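Local coordinates for protein dally-like, isoform A (Drosophila melanogaster, PDB 6XTZ) that binds Wnt and Hedgehog family proteins as a GPI-anchored glypican of the cell surface and shields the Wnt lipid to allow signalling at a distance, at residues 64-76 with 459-472. The protein carries 5 engineered substitutions. Numbering follows the deposited sequence.
Sequences QLEGHTKDQISRM and FWSNLPHSVCSNED
A chi1 of 174° sends the Met-76 chain away from its own backbone N, and a bend only at chi3 (67°) then lays its thioether over one face of the Phe-459 ring. The result is a Met-aromatic contact: SD of Met-76 lies 3.7 Å from the centroid of the Phe-459 ring, and its CE adds a CH-pi contact to the same face. CG1 of Ile-73 meets the rim of that ring in its plane, 3.9 Å from Phe-459 CE2, and CD1 of Ile-73 runs on to Trp-460 CZ3 at 3.6 Å. Replacing Phe-459 by an alanine would probably leave the Met-76 sulfur without its aromatic face and open a gap beside Ile-73. The Trp-460 ring also packs edge-to-face against Trp-269 and Phe-265, tying the contact to helix 263-283. Farther along, Val-467 sets its CA over one face of the His-68 imidazole and packs its CG2 against Leu-65 CD1 at 3.7 Å. NE2 of His-68 shares a hydrogen bond with Ser-466 OG (3.0 Å, 157°), which approaches in the ring plane and would help set the ring's rotation. Just past helix 459-467, Cys-468 forms a disulfide with Cys-251, linking this region to helix 248-258. The long glypican helix 51-110 thus holds this short, obliquely antiparallel helix by sulfur-aromatic and apolar packing, with one polar bond at the less buried His-68.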
loop_
_atom_site.group_PDB
_atom_site.type_symbol
_atom_site.label_atom_id
_atom_site.label_comp_id
_atom_site.label_asym_id
_atom_site.label_seq_id
_atom_site.Cartn_x
_atom_site.Cartn_y
_atom_site.Cartn_z
ATOM N N GLN A 64 -4.961 -6.378 25.934
ATOM C CA GLN A 64 -5.414 -7.377 24.971
ATOM C C GLN A 64 -5.731 -6.742 23.622
ATOM O O GLN A 64 -5.411 -7.312 22.573
ATOM C CB GLN A 64 -6.633 -8.124 25.512
ATOM C CG GLN A 64 -6.311 -9.117 26.621
ATOM C CD GLN A 64 -7.543 -9.844 27.130
ATOM O OE1 GLN A 64 -8.666 -9.551 26.719
ATOM N NE2 GLN A 64 -7.337 -10.797 28.031
ATOM N N LEU A 65 -6.359 -5.564 23.628
ATOM C CA LEU A 65 -6.658 -4.889 22.369
ATOM C C LEU A 65 -5.383 -4.393 21.699
ATOM O O LEU A 65 -5.212 -4.548 20.485
ATOM C CB LEU A 65 -7.632 -3.734 22.601
ATOM C CG LEU A 65 -7.988 -2.904 21.362
ATOM C CD1 LEU A 65 -8.466 -3.798 20.227
ATOM C CD2 LEU A 65 -9.038 -1.851 21.690
ATOM N N GLU A 66 -4.475 -3.797 22.475
ATOM C CA GLU A 66 -3.222 -3.319 21.901
ATOM C C GLU A 66 -2.361 -4.476 21.409
ATOM O O GLU A 66 -1.666 -4.352 20.394
ATOM C CB GLU A 66 -2.462 -2.473 22.921
ATOM C CG GLU A 66 -2.994 -1.053 23.041
ATOM C CD GLU A 66 -2.256 -0.227 24.078
ATOM O OE1 GLU A 66 -1.718 -0.814 25.042
ATOM O OE2 GLU A 66 -2.214 1.013 23.925
ATOM N N GLY A 67 -2.398 -5.611 22.108
ATOM C CA GLY A 67 -1.654 -6.772 21.648
ATOM C C GLY A 67 -2.216 -7.357 20.365
ATOM O O GLY A 67 -1.463 -7.724 19.458
ATOM N N HIS A 68 -3.546 -7.446 20.268
ATOM C CA HIS A 68 -4.164 -8.033 19.084
ATOM C C HIS A 68 -3.933 -7.170 17.849
ATOM O O HIS A 68 -3.633 -7.691 16.769
ATOM C CB HIS A 68 -5.660 -8.241 19.322
ATOM C CG HIS A 68 -6.372 -8.893 18.176
ATOM N ND1 HIS A 68 -6.591 -10.252 18.110
ATOM C CD2 HIS A 68 -6.916 -8.369 17.052
ATOM C CE1 HIS A 68 -7.240 -10.538 16.996
ATOM N NE2 HIS A 68 -7.449 -9.414 16.336
ATOM N N THR A 69 -4.068 -5.849 17.984
ATOM C CA THR A 69 -3.853 -4.972 16.837
ATOM C C THR A 69 -2.382 -4.920 16.450
ATOM O O THR A 69 -2.050 -4.850 15.262
ATOM C CB THR A 69 -4.380 -3.569 17.135
ATOM O OG1 THR A 69 -3.677 -3.018 18.255
ATOM C CG2 THR A 69 -5.870 -3.613 17.445
ATOM N N LYS A 70 -1.483 -4.956 17.438
ATOM C CA LYS A 70 -0.054 -4.932 17.135
ATOM C C LYS A 70 0.356 -6.148 16.312
ATOM O O LYS A 70 1.139 -6.027 15.362
ATOM C CB LYS A 70 0.759 -4.862 18.428
ATOM C CG LYS A 70 2.265 -4.878 18.217
ATOM C CD LYS A 70 3.008 -4.845 19.544
ATOM C CE LYS A 70 4.514 -4.874 19.336
ATOM N NZ LYS A 70 4.994 -3.688 18.571
ATOM N N ASP A 71 -0.167 -7.325 16.658
ATOM C CA ASP A 71 0.166 -8.533 15.912
ATOM C C ASP A 71 -0.408 -8.490 14.501
ATOM O O ASP A 71 0.252 -8.909 13.543
ATOM C CB ASP A 71 -0.339 -9.766 16.661
ATOM C CG ASP A 71 -0.055 -11.056 15.918
ATOM O OD1 ASP A 71 1.134 -11.411 15.780
ATOM O OD2 ASP A 71 -1.018 -11.714 15.473
ATOM N N GLN A 72 -1.634 -7.984 14.352
ATOM C CA GLN A 72 -2.253 -7.913 13.033
ATOM C C GLN A 72 -1.547 -6.901 12.140
ATOM O O GLN A 72 -1.287 -7.177 10.964
ATOM C CB GLN A 72 -3.735 -7.561 13.170
ATOM C CG GLN A 72 -4.579 -8.651 13.806
ATOM C CD GLN A 72 -4.755 -9.850 12.898
ATOM O OE1 GLN A 72 -4.928 -9.705 11.687
ATOM N NE2 GLN A 72 -4.707 -11.044 13.476
ATOM N N ILE A 73 -1.224 -5.726 12.682
ATOM C CA ILE A 73 -0.653 -4.661 11.867
ATOM C C ILE A 73 0.783 -4.992 11.474
ATOM O O ILE A 73 1.171 -4.844 10.310
ATOM C CB ILE A 73 -0.741 -3.316 12.610
ATOM C CG1 ILE A 73 -2.202 -2.891 12.775
ATOM C CG2 ILE A 73 0.042 -2.250 11.874
ATOM C CD1 ILE A 73 -2.385 -1.671 13.658
ATOM N N SER A 74 1.592 -5.446 12.435
ATOM C CA SER A 74 2.996 -5.720 12.139
ATOM C C SER A 74 3.155 -6.890 11.174
ATOM O O SER A 74 4.099 -6.906 10.376
ATOM C CB SER A 74 3.768 -5.994 13.430
ATOM O OG SER A 74 3.337 -7.199 14.033
ATOM N N ARG A 75 2.254 -7.873 11.233
ATOM C CA ARG A 75 2.339 -9.004 10.316
ATOM C C ARG A 75 1.966 -8.591 8.897
ATOM O O ARG A 75 2.600 -9.030 7.930
ATOM C CB ARG A 75 1.449 -10.141 10.811
ATOM C CG ARG A 75 1.554 -11.427 10.011
ATOM C CD ARG A 75 1.408 -12.636 10.922
ATOM N NE ARG A 75 0.484 -12.374 12.024
ATOM C CZ ARG A 75 -0.827 -12.584 11.968
ATOM N NH1 ARG A 75 -1.378 -13.064 10.862
ATOM N NH2 ARG A 75 -1.587 -12.313 13.019
ATOM N N MET A 76 0.942 -7.746 8.749
ATOM C CA MET A 76 0.621 -7.203 7.434
ATOM C C MET A 76 1.747 -6.314 6.926
ATOM O O MET A 76 2.149 -6.407 5.760
ATOM C CB MET A 76 -0.691 -6.418 7.485
ATOM C CG MET A 76 -1.017 -5.712 6.178
ATOM S SD MET A 76 -2.336 -4.495 6.314
ATOM C CE MET A 76 -1.554 -3.254 7.343
ATOM N N PHE A 459 -8.600 -4.335 5.599
ATOM C CA PHE A 459 -7.892 -4.734 6.813
ATOM C C PHE A 459 -8.273 -3.858 8.000
ATOM O O PHE A 459 -8.519 -4.365 9.100
ATOM C CB PHE A 459 -6.379 -4.687 6.583
ATOM C CG PHE A 459 -5.574 -4.851 7.842
ATOM C CD1 PHE A 459 -5.295 -6.111 8.344
ATOM C CD2 PHE A 459 -5.100 -3.743 8.530
ATOM C CE1 PHE A 459 -4.560 -6.264 9.506
ATOM C CE2 PHE A 459 -4.368 -3.890 9.693
ATOM C CZ PHE A 459 -4.096 -5.152 10.180
ATOM N N TRP A 460 -8.328 -2.542 7.797
ATOM C CA TRP A 460 -8.520 -1.628 8.917
ATOM C C TRP A 460 -9.958 -1.637 9.424
ATOM O O TRP A 460 -10.186 -1.602 10.637
ATOM C CB TRP A 460 -8.085 -0.220 8.512
ATOM C CG TRP A 460 -6.632 -0.161 8.150
ATOM C CD1 TRP A 460 -6.098 -0.185 6.895
ATOM C CD2 TRP A 460 -5.525 -0.101 9.057
ATOM N NE1 TRP A 460 -4.726 -0.131 6.964
ATOM C CE2 TRP A 460 -4.349 -0.079 8.280
ATOM C CE3 TRP A 460 -5.414 -0.054 10.450
ATOM C CZ2 TRP A 460 -3.078 -0.014 8.849
ATOM C CZ3 TRP A 460 -4.152 0.009 11.013
ATOM C CH2 TRP A 460 -3.001 0.029 10.215
ATOM N N SER A 461 -10.940 -1.692 8.521
ATOM C CA SER A 461 -12.329 -1.756 8.959
ATOM C C SER A 461 -12.693 -3.124 9.518
ATOM O O SER A 461 -13.704 -3.246 10.217
ATOM C CB SER A 461 -13.271 -1.396 7.808
ATOM O OG SER A 461 -13.115 -2.281 6.711
ATOM N N ASN A 462 -11.892 -4.148 9.234
ATOM C CA ASN A 462 -12.129 -5.489 9.749
ATOM C C ASN A 462 -11.497 -5.720 11.115
ATOM O O ASN A 462 -11.813 -6.725 11.762
ATOM C CB ASN A 462 -11.601 -6.531 8.755
ATOM C CG ASN A 462 -12.034 -7.941 9.099
ATOM O OD1 ASN A 462 -13.168 -8.337 8.833
ATOM N ND2 ASN A 462 -11.126 -8.713 9.685
ATOM N N LEU A 463 -10.615 -4.824 11.566
ATOM C CA LEU A 463 -10.002 -4.986 12.884
ATOM C C LEU A 463 -11.028 -5.097 14.004
ATOM O O LEU A 463 -10.920 -6.037 14.812
ATOM C CB LEU A 463 -9.012 -3.843 13.140
ATOM C CG LEU A 463 -7.561 -4.091 12.722
ATOM C CD1 LEU A 463 -6.718 -2.855 12.973
ATOM C CD2 LEU A 463 -6.997 -5.286 13.473
ATOM N N PRO A 464 -12.031 -4.214 14.123
ATOM C CA PRO A 464 -13.030 -4.412 15.188
ATOM C C PRO A 464 -13.751 -5.744 15.096
ATOM O O PRO A 464 -14.008 -6.378 16.127
ATOM C CB PRO A 464 -13.989 -3.225 14.997
ATOM C CG PRO A 464 -13.759 -2.760 13.603
ATOM C CD PRO A 464 -12.306 -2.990 13.350
ATOM N N HIS A 465 -14.079 -6.196 13.886
ATOM C CA HIS A 465 -14.677 -7.518 13.736
ATOM C C HIS A 465 -13.685 -8.620 14.078
ATOM O O HIS A 465 -14.084 -9.681 14.574
ATOM C CB HIS A 465 -15.209 -7.694 12.315
ATOM C CG HIS A 465 -16.225 -6.668 11.928
ATOM N ND1 HIS A 465 -17.581 -6.866 12.086
ATOM C CD2 HIS A 465 -16.085 -5.427 11.405
ATOM C CE1 HIS A 465 -18.232 -5.795 11.670
ATOM N NE2 HIS A 465 -17.347 -4.907 11.251
ATOM N N SER A 466 -12.395 -8.388 13.831
ATOM C CA SER A 466 -11.389 -9.388 14.173
ATOM C C SER A 466 -11.159 -9.446 15.679
ATOM O O SER A 466 -10.974 -10.531 16.243
ATOM C CB SER A 466 -10.083 -9.088 13.439
ATOM O OG SER A 466 -9.051 -9.964 13.857
ATOM N N VAL A 467 -11.172 -8.290 16.346
ATOM C CA VAL A 467 -10.962 -8.261 17.791
ATOM C C VAL A 467 -12.115 -8.945 18.518
ATOM O O VAL A 467 -11.905 -9.665 19.500
ATOM C CB VAL A 467 -10.766 -6.811 18.270
ATOM C CG1 VAL A 467 -10.690 -6.753 19.788
ATOM C CG2 VAL A 467 -9.514 -6.211 17.652
ATOM N N CYS A 468 -13.343 -8.752 18.043
ATOM C CA CYS A 468 -14.521 -9.301 18.702
ATOM C C CYS A 468 -14.754 -10.778 18.393
ATOM O O CYS A 468 -15.823 -11.299 18.732
ATOM C CB CYS A 468 -15.764 -8.493 18.317
ATOM S SG CYS A 468 -15.703 -6.752 18.813
ATOM N N SER A 469 -13.790 -11.465 17.779
ATOM C CA SER A 469 -13.940 -12.870 17.433
ATOM C C SER A 469 -12.885 -13.773 18.058
ATOM O O SER A 469 -12.877 -14.976 17.772
ATOM C CB SER A 469 -13.914 -13.049 15.907
ATOM O OG SER A 469 -15.034 -12.431 15.299
ATOM N N ASN A 470 -11.999 -13.240 18.898
ATOM C CA ASN A 470 -10.943 -14.038 19.500
ATOM C C ASN A 470 -11.442 -14.706 20.782
ATOM O O ASN A 470 -12.591 -14.543 21.195
ATOM C CB ASN A 470 -9.704 -13.180 19.765
ATOM C CG ASN A 470 -10.006 -11.947 20.604
ATOM O OD1 ASN A 470 -11.057 -11.844 21.236
ATOM N ND2 ASN A 470 -9.071 -11.003 20.616
ATOM N N GLU A 471 -10.556 -15.473 21.424
ATOM C CA GLU A 471 -10.921 -16.142 22.668
ATOM C C GLU A 471 -11.043 -15.159 23.822
ATOM O O GLU A 471 -11.770 -15.425 24.787
ATOM C CB GLU A 471 -9.889 -17.214 23.012
ATOM C CG GLU A 471 -9.599 -18.188 21.889
ATOM C CD GLU A 471 -8.457 -19.127 22.221
ATOM O OE1 GLU A 471 -7.943 -19.060 23.359
ATOM O OE2 GLU A 471 -8.071 -19.929 21.345
ATOM N N ASP A 472 -10.336 -14.030 23.747
ATOM C CA ASP A 472 -10.327 -13.085 24.858
ATOM C C ASP A 472 -11.699 -12.459 25.071
ATOM O O ASP A 472 -12.126 -12.260 26.215
ATOM C CB ASP A 472 -9.277 -12.002 24.613
ATOM C CG ASP A 472 -7.923 -12.578 24.277
ATOM O OD1 ASP A 472 -7.582 -13.648 24.823
ATOM O OD2 ASP A 472 -7.200 -11.967 23.464
#